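PDB 3KZH: probable sugar kinase from Clostridium perfringens, which probably acts as a carbohydrate kinase of the PfkB (ribokinase-like) family, transferring a phosphate group to a small sugar or related substrate. Local coordinates for residues Phe12-Val17 and Lys117-Met122; Gly42-Asn47 and Ile164-Ser169. All coordinates share one frame; numbering follows the deposited sequence.

Interaction 1: Phe12-Val17 and Lys117-Met122; sequences FGASVV and KSIGAM
The Met-aromatic contact between Phe12 and Met122, here a selenomethionine, forms one half of this interface; a looser aliphatic touch between Ala14 and Ile119 forms the other. The selenium comes up to the outer end of the phenyl ring, 3.7 Å from Phe12 CZ to Met122 SE. It lies near the ring plane, 78° off the ring normal and 5.0 Å from the centroid, so the ring's C-H edge and not its pi face meets the polarisable atom. Met122 CG packs on the same corner, 3.7 Å from Phe12 CZ. Phe12 reaches out with CG anti to the backbone N (chi1 -177°), which carries the far end of the ring across to the bent chain of Met122.

Aliphatic packing accounts for the second pair. The methyl of Ala14 faces Ile119 and rests about equally on two of its carbons, with Ala14 CB 4.1 Å from Ile119 CD1 and just as far from Ile119 CG1. The CG1-CD1 arm is extended, and it is this branch that bridges the gap at the nearest backbone approach, 6.3 Å between Ala14 CA and Ile119 CA. No hydrogen bond joins the two segments. The short 3-10 turn that presents Ile119 is closed internally, with Ala121 N donating to Ser118 O at 3.2 Å.

Residues 12-17 run from strand 9-12 of the large central sheet into strand 16-23 of the four-stranded sheet, while residues 117-122 lead out of strand 109-115 of that smaller sheet towards helix 124-129. Helix 147-157 packs against the aromatic end, where Ile149 touches both Phe12 and Met122; Pro97 meets Ile119.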
ATOM      1  N   PHE A  12       5.592 -21.790  -6.066  1.00 21.11           N
ATOM      2  CA  PHE A  12       6.858 -21.054  -6.009  1.00 21.02           C
ATOM      3  C   PHE A  12       6.889 -20.007  -7.130  1.00 18.91           C
ATOM      4  O   PHE A  12       6.864 -20.369  -8.297  1.00 20.33           O
ATOM      5  CB  PHE A  12       8.034 -22.057  -6.134  1.00 24.04           C
ATOM      6  CG  PHE A  12       9.411 -21.439  -6.016  1.00 24.08           C
ATOM      7  CD1 PHE A  12      10.002 -21.254  -4.753  1.00 27.32           C
ATOM      8  CD2 PHE A  12      10.145 -21.084  -7.169  1.00 24.86           C
ATOM      9  CE1 PHE A  12      11.325 -20.717  -4.622  1.00 26.58           C
ATOM     10  CE2 PHE A  12      11.460 -20.548  -7.066  1.00 27.27           C
ATOM     11  CZ  PHE A  12      12.051 -20.367  -5.781  1.00 24.85           C
ATOM     12  N   GLY A  13       6.986 -18.727  -6.768  1.00 17.97           N
ATOM     13  CA  GLY A  13       7.024 -17.658  -7.756  1.00 18.99           C
ATOM     14  C   GLY A  13       6.855 -16.240  -7.226  1.00 19.86           C
ATOM     15  O   GLY A  13       6.728 -16.023  -6.025  1.00 19.30           O
ATOM     16  N   ALA A  14       6.771 -15.284  -8.147  1.00 21.53           N
ATOM     17  CA  ALA A  14       6.650 -13.853  -7.841  1.00 23.32           C
ATOM     18  C   ALA A  14       5.332 -13.306  -7.265  1.00 23.28           C
ATOM     19  O   ALA A  14       4.262 -13.868  -7.482  1.00 25.12           O
ATOM     20  CB  ALA A  14       7.044 -13.049  -9.070  1.00 20.76           C
ATOM     21  N   SER A  15       5.460 -12.221  -6.498  1.00 25.80           N
ATOM     22  CA  SER A  15       4.352 -11.481  -5.883  1.00 27.16           C
ATOM     23  C   SER A  15       4.592 -10.030  -6.267  1.00 28.09           C
ATOM     24  O   SER A  15       5.641  -9.467  -5.949  1.00 28.40           O
ATOM     25  CB  SER A  15       4.365 -11.552  -4.353  1.00 26.11           C
ATOM     26  OG  SER A  15       3.976 -12.808  -3.870  1.00 28.72           O
ATOM     27  N   VAL A  16       3.623  -9.427  -6.950  1.00 28.01           N
ATOM     28  CA  VAL A  16       3.732  -8.039  -7.376  1.00 28.36           C
ATOM     29  C   VAL A  16       2.572  -7.214  -6.828  1.00 29.20           C
ATOM     30  O   VAL A  16       1.435  -7.682  -6.806  1.00 30.94           O
ATOM     31  CB  VAL A  16       3.707  -7.905  -8.938  1.00 28.58           C
ATOM     32  CG1 VAL A  16       4.015  -6.454  -9.366  1.00 27.21           C
ATOM     33  CG2 VAL A  16       4.677  -8.880  -9.608  1.00 26.33           C
ATOM     34  N   VAL A  17       2.872  -5.994  -6.379  1.00 27.87           N
ATOM     35  CA  VAL A  17       1.839  -5.067  -5.919  1.00 27.24           C
ATOM     36  C   VAL A  17       1.712  -4.015  -7.030  1.00 26.14           C
ATOM     37  O   VAL A  17       2.681  -3.336  -7.339  1.00 27.92           O
ATOM     38  CB  VAL A  17       2.196  -4.356  -4.570  1.00 27.23           C
ATOM     39  CG1 VAL A  17       1.116  -3.328  -4.201  1.00 27.48           C
ATOM     40  CG2 VAL A  17       2.310  -5.361  -3.439  1.00 25.65           C
ATOM     41  N   LYS A 117      13.089  -5.554  -9.402  1.00 48.72           N
ATOM     42  CA  LYS A 117      14.437  -5.953  -9.015  1.00 52.77           C
ATOM     43  C   LYS A 117      14.546  -7.279  -8.252  1.00 53.22           C
ATOM     44  O   LYS A 117      15.254  -8.192  -8.688  1.00 54.02           O
ATOM     45  CB  LYS A 117      15.062  -4.815  -8.195  1.00 56.10           C
ATOM     46  CG  LYS A 117      16.522  -4.984  -7.800  1.00 58.92           C
ATOM     47  CD  LYS A 117      16.685  -4.721  -6.311  1.00 61.86           C
ATOM     48  CE  LYS A 117      18.128  -4.413  -5.946  1.00 63.02           C
ATOM     49  NZ  LYS A 117      18.538  -3.074  -6.456  1.00 62.66           N
ATOM     50  N   SER A 118      13.800  -7.381  -7.155  1.00 52.95           N
ATOM     51  CA  SER A 118      13.801  -8.545  -6.272  1.00 52.34           C
ATOM     52  C   SER A 118      13.443  -9.925  -6.824  1.00 52.10           C
ATOM     53  O   SER A 118      13.827 -10.934  -6.228  1.00 53.04           O
ATOM     54  CB  SER A 118      12.962  -8.241  -5.042  1.00 51.98           C
ATOM     55  OG  SER A 118      13.595  -7.248  -4.258  1.00 52.87           O
ATOM     56  N   ILE A 119      12.761  -9.974  -7.971  1.00 51.27           N
ATOM     57  CA  ILE A 119      12.365 -11.238  -8.615  1.00 51.59           C
ATOM     58  C   ILE A 119      13.578 -12.114  -8.983  1.00 50.71           C
ATOM     59  O   ILE A 119      13.549 -13.336  -8.793  1.00 50.01           O
ATOM     60  CB  ILE A 119      11.456 -10.974  -9.866  1.00 52.29           C
ATOM     61  CG1 ILE A 119      10.128 -10.366  -9.407  1.00 52.49           C
ATOM     62  CG2 ILE A 119      11.167 -12.275 -10.649  1.00 54.49           C
ATOM     63  CD1 ILE A 119       9.210  -9.887 -10.512  1.00 53.06           C
ATOM     64  N   GLY A 120      14.652 -11.471  -9.439  1.00 49.62           N
ATOM     65  CA  GLY A 120      15.860 -12.190  -9.814  1.00 48.55           C
ATOM     66  C   GLY A 120      16.859 -12.439  -8.697  1.00 47.04           C
ATOM     67  O   GLY A 120      17.921 -13.011  -8.951  1.00 47.87           O
ATOM     68  N   ALA A 121      16.509 -12.062  -7.464  1.00 46.01           N
ATOM     69  CA  ALA A 121      17.388 -12.239  -6.300  1.00 44.81           C
ATOM     70  C   ALA A 121      17.326 -13.623  -5.631  1.00 42.80           C
ATOM     71  O   ALA A 121      17.954 -13.843  -4.592  1.00 41.81           O
ATOM     72  CB  ALA A 121      17.148 -11.126  -5.286  1.00 44.63           C
HETATM   73  N   MSE A 122      16.588 -14.551  -6.250  1.00 41.22           N
HETATM   74  CA  MSE A 122      16.451 -15.932  -5.768  1.00 39.34           C
HETATM   75  C   MSE A 122      17.739 -16.693  -6.110  1.00 40.16           C
HETATM   76  O   MSE A 122      18.214 -16.670  -7.257  1.00 40.66           O
HETATM   77  CB  MSE A 122      15.241 -16.633  -6.417  1.00 37.80           C
HETATM   78  CG  MSE A 122      15.018 -18.103  -6.006  1.00 34.39           C
HETATM   79 SE   MSE A 122      14.570 -18.248  -4.129  1.00 49.79          SE
HETATM   80  CE  MSE A 122      15.610 -19.674  -3.699  1.00 35.29           C
TER

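Interaction 2: Gly42-Asn47 and Ile164-Ser169; sequences GGVCRN and ILDPVS. With BGC (beta-D-glucopyranose), chain C.
The start of helix 44-54, led in by the paired glycines of the PfkB-family signature, faces the end of strand 162-166 at the edge of the glucose pocket. Val44, in the first turn, spreads its two methyls over two partners. CG1 meets the carboxylate of Asp166, with Val44 CG1 3.6 Å from Asp166 OD2, and CG2 meets the isopropyl group of Val168, 4.2 Å from Val44 CG2 to Val168 CG2. CG1 stands anti to the backbone N (chi1 173°), which aims it at the carboxylate; the side chains of Val44 and Asp166 come from opposite directions, whereas the two valines cross at a slant.

The carboxylate thus has an apolar neighbour at OD2 and the sugar at OD1, where glucose O1 lies 2.9 Å from Asp166 OD1, a possible hydrogen bond whose proton could go to another acceptor. Pro167-Ser169 fold into a classic gamma turn, with Ser169 N bonded to Pro167 O at 2.7 Å and Val168 at positive phi (64°). The carbonyl oxygen of Val168 accepts a hydrogen bond from the sugar, 2.8 Å from glucose O2 to Val168 O. Ser169 then caps the next helix through Lys172 N, and on the other segment Gly43 O receives Asn47 N at 3.0 Å from its N-cap position.

Glu192 also grips the glucose. With Asn189 it matches the NxxE motif that in ribokinase relatives lies near the phosphates of the nucleotide, so the sugar may occupy part of that region of a PfkB-type cleft.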
ATOM      1  N   GLY A  42      -0.811  -8.777  -7.648  1.00 24.59           N
ATOM      2  CA  GLY A  42      -0.634  -9.557  -8.858  1.00 23.06           C
ATOM      3  C   GLY A  42       0.495 -10.558  -8.797  1.00 21.45           C
ATOM      4  O   GLY A  42       1.035 -10.843  -7.724  1.00 17.15           O
ATOM      5  N   GLY A  43       0.905 -11.011  -9.984  1.00 20.52           N
ATOM      6  CA  GLY A  43       1.929 -12.035 -10.120  1.00 20.44           C
ATOM      7  C   GLY A  43       1.148 -13.323 -10.308  1.00 19.38           C
ATOM      8  O   GLY A  43       0.324 -13.649  -9.459  1.00 17.40           O
ATOM      9  N   VAL A  44       1.364 -14.021 -11.428  1.00 22.52           N
ATOM     10  CA  VAL A  44       0.671 -15.285 -11.774  1.00 22.48           C
ATOM     11  C   VAL A  44       0.610 -16.282 -10.612  1.00 20.88           C
ATOM     12  O   VAL A  44      -0.469 -16.748 -10.233  1.00 15.61           O
ATOM     13  CB  VAL A  44       1.333 -15.977 -13.025  1.00 24.04           C
ATOM     14  CG1 VAL A  44       0.739 -17.365 -13.288  1.00 22.79           C
ATOM     15  CG2 VAL A  44       1.158 -15.110 -14.270  1.00 23.16           C
ATOM     16  N   CYS A  45       1.777 -16.542 -10.028  1.00 20.35           N
ATOM     17  CA  CYS A  45       1.929 -17.463  -8.914  1.00 19.75           C
ATOM     18  C   CYS A  45       1.190 -17.041  -7.651  1.00 20.72           C
ATOM     19  O   CYS A  45       0.624 -17.891  -6.960  1.00 19.33           O
ATOM     20  CB  CYS A  45       3.405 -17.704  -8.656  1.00 20.72           C
ATOM     21  SG  CYS A  45       4.211 -18.650  -9.994  1.00 15.57           S
ATOM     22  N   ARG A  46       1.132 -15.731  -7.392  1.00 21.49           N
ATOM     23  CA  ARG A  46       0.409 -15.205  -6.225  1.00 21.47           C
ATOM     24  C   ARG A  46      -1.093 -15.333  -6.410  1.00 18.59           C
ATOM     25  O   ARG A  46      -1.814 -15.550  -5.441  1.00 16.36           O
ATOM     26  CB  ARG A  46       0.779 -13.742  -5.929  1.00 22.49           C
ATOM     27  CG  ARG A  46       0.438 -13.292  -4.485  1.00 21.46           C
ATOM     28  CD  ARG A  46      -0.266 -11.952  -4.419  1.00 25.77           C
ATOM     29  NE  ARG A  46      -1.723 -12.108  -4.445  1.00 29.85           N
ATOM     30  CZ  ARG A  46      -2.461 -12.092  -5.547  1.00 28.72           C
ATOM     31  NH1 ARG A  46      -1.880 -11.908  -6.715  1.00 31.99           N
ATOM     32  NH2 ARG A  46      -3.749 -12.356  -5.495  1.00 28.18           N
ATOM     33  N   ASN A  47      -1.540 -15.203  -7.659  1.00 17.61           N
ATOM     34  CA  ASN A  47      -2.943 -15.333  -8.025  1.00 20.38           C
ATOM     35  C   ASN A  47      -3.345 -16.807  -7.901  1.00 20.72           C
ATOM     36  O   ASN A  47      -4.416 -17.105  -7.378  1.00 20.45           O
ATOM     37  CB  ASN A  47      -3.203 -14.840  -9.469  1.00 22.85           C
ATOM     38  CG  ASN A  47      -2.770 -13.387  -9.708  1.00 26.38           C
ATOM     39  OD1 ASN A  47      -2.928 -12.524  -8.854  1.00 26.87           O
ATOM     40  ND2 ASN A  47      -2.232 -13.123 -10.893  1.00 26.24           N
ATOM     41  N   ILE A 164       4.156 -28.712 -11.634  1.00 22.42           N
ATOM     42  CA  ILE A 164       3.075 -28.231 -12.504  1.00 21.19           C
ATOM     43  C   ILE A 164       3.503 -26.929 -13.216  1.00 20.76           C
ATOM     44  O   ILE A 164       3.847 -25.945 -12.561  1.00 18.37           O
ATOM     45  CB  ILE A 164       1.730 -27.994 -11.708  1.00 19.79           C
ATOM     46  CG1 ILE A 164       1.320 -29.255 -10.920  1.00 19.53           C
ATOM     47  CG2 ILE A 164       0.600 -27.584 -12.669  1.00 17.33           C
ATOM     48  CD1 ILE A 164       0.137 -29.087  -9.997  1.00 16.38           C
ATOM     49  N   LEU A 165       3.438 -26.927 -14.549  1.00 21.26           N
ATOM     50  CA  LEU A 165       3.809 -25.759 -15.347  1.00 25.16           C
ATOM     51  C   LEU A 165       2.670 -24.906 -15.914  1.00 25.87           C
ATOM     52  O   LEU A 165       1.747 -25.420 -16.544  1.00 23.56           O
ATOM     53  CB  LEU A 165       4.739 -26.167 -16.512  1.00 26.15           C
ATOM     54  CG  LEU A 165       5.292 -25.131 -17.516  1.00 28.27           C
ATOM     55  CD1 LEU A 165       6.155 -24.077 -16.832  1.00 29.77           C
ATOM     56  CD2 LEU A 165       6.066 -25.807 -18.635  1.00 27.93           C
ATOM     57  N   ASP A 166       2.805 -23.591 -15.720  1.00 27.35           N
ATOM     58  CA  ASP A 166       1.900 -22.572 -16.251  1.00 30.45           C
ATOM     59  C   ASP A 166       2.890 -21.774 -17.138  1.00 29.73           C
ATOM     60  O   ASP A 166       3.638 -20.946 -16.627  1.00 30.95           O
ATOM     61  CB  ASP A 166       1.342 -21.688 -15.118  1.00 32.65           C
ATOM     62  CG  ASP A 166       0.254 -20.708 -15.595  1.00 34.21           C
ATOM     63  OD1 ASP A 166       0.293 -20.273 -16.764  1.00 35.62           O
ATOM     64  OD2 ASP A 166      -0.653 -20.371 -14.798  1.00 33.24           O
ATOM     65  N   PRO A 167       2.910 -22.016 -18.470  1.00 29.21           N
ATOM     66  CA  PRO A 167       3.825 -21.319 -19.393  1.00 30.09           C
ATOM     67  C   PRO A 167       3.781 -19.796 -19.544  1.00 29.45           C
ATOM     68  O   PRO A 167       4.693 -19.240 -20.150  1.00 30.78           O
ATOM     69  CB  PRO A 167       3.569 -22.015 -20.738  1.00 29.44           C
ATOM     70  CG  PRO A 167       3.076 -23.355 -20.353  1.00 29.19           C
ATOM     71  CD  PRO A 167       2.143 -23.028 -19.215  1.00 28.63           C
ATOM     72  N   VAL A 168       2.752 -19.134 -19.001  1.00 27.86           N
ATOM     73  CA  VAL A 168       2.565 -17.659 -19.054  1.00 31.08           C
ATOM     74  C   VAL A 168       2.364 -17.034 -20.465  1.00 30.95           C
ATOM     75  O   VAL A 168       1.389 -16.304 -20.685  1.00 29.98           O
ATOM     76  CB  VAL A 168       3.653 -16.891 -18.196  1.00 32.41           C
ATOM     77  CG1 VAL A 168       3.430 -15.377 -18.217  1.00 32.26           C
ATOM     78  CG2 VAL A 168       3.608 -17.377 -16.753  1.00 34.36           C
ATOM     79  N   SER A 169       3.286 -17.308 -21.389  1.00 31.04           N
ATOM     80  CA  SER A 169       3.230 -16.805 -22.766  1.00 33.61           C
ATOM     81  C   SER A 169       3.974 -17.751 -23.702  1.00 34.40           C
ATOM     82  O   SER A 169       4.752 -18.592 -23.249  1.00 31.46           O
ATOM     83  CB  SER A 169       3.841 -15.396 -22.870  1.00 33.99           C
ATOM     84  OG  SER A 169       5.261 -15.423 -22.821  1.00 33.76           O
TER
HETATM   85  C2  BGC C 329      -1.859 -18.179 -20.502  1.00 59.36           C
HETATM   86  C3  BGC C 329      -3.402 -18.003 -20.371  1.00 59.68           C
HETATM   87  C4  BGC C 329      -3.961 -19.483 -20.495  1.00 58.73           C
HETATM   88  C5  BGC C 329      -3.370 -20.454 -19.387  1.00 56.73           C
HETATM   89  C6  BGC C 329      -3.829 -21.854 -19.460  1.00 51.56           C
HETATM   90  C1  BGC C 329      -1.377 -19.070 -19.360  1.00 57.87           C
HETATM   91  O1  BGC C 329      -0.144 -19.191 -19.441  1.00 56.55           O
HETATM   92  O2  BGC C 329      -1.312 -17.040 -20.389  1.00 58.63           O
HETATM   93  O3  BGC C 329      -3.717 -17.305 -21.401  1.00 62.10           O
HETATM   94  O4  BGC C 329      -5.275 -19.423 -20.422  1.00 59.76           O
HETATM   95  O5  BGC C 329      -1.963 -20.446 -19.456  1.00 58.11           O

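How the interactions relate
Interactions 1 and 2 lie side by side, their centres about 12 Å apart, with segments 12-17 and 42-47 in direct contact. Val16 O and Gly42 N, 2.6 Å apart, probably share a hydrogen bond between adjacent strands of the smaller sheet. Farther along, the sulfur of Cys45 nestles against the backbone, 3.6 Å from Cys45 SG to Phe12 O and 3.7 Å to Gly13 CA. Segment 12-17 packs against residues 117-122 and also against the helix start whose Val44 borders Asp166 and Val168. Interaction 2 contributes three residues of the glucose pocket; interaction 1 contributes none and is joined to that site by the packing of segment 12-17 on segment 42-47.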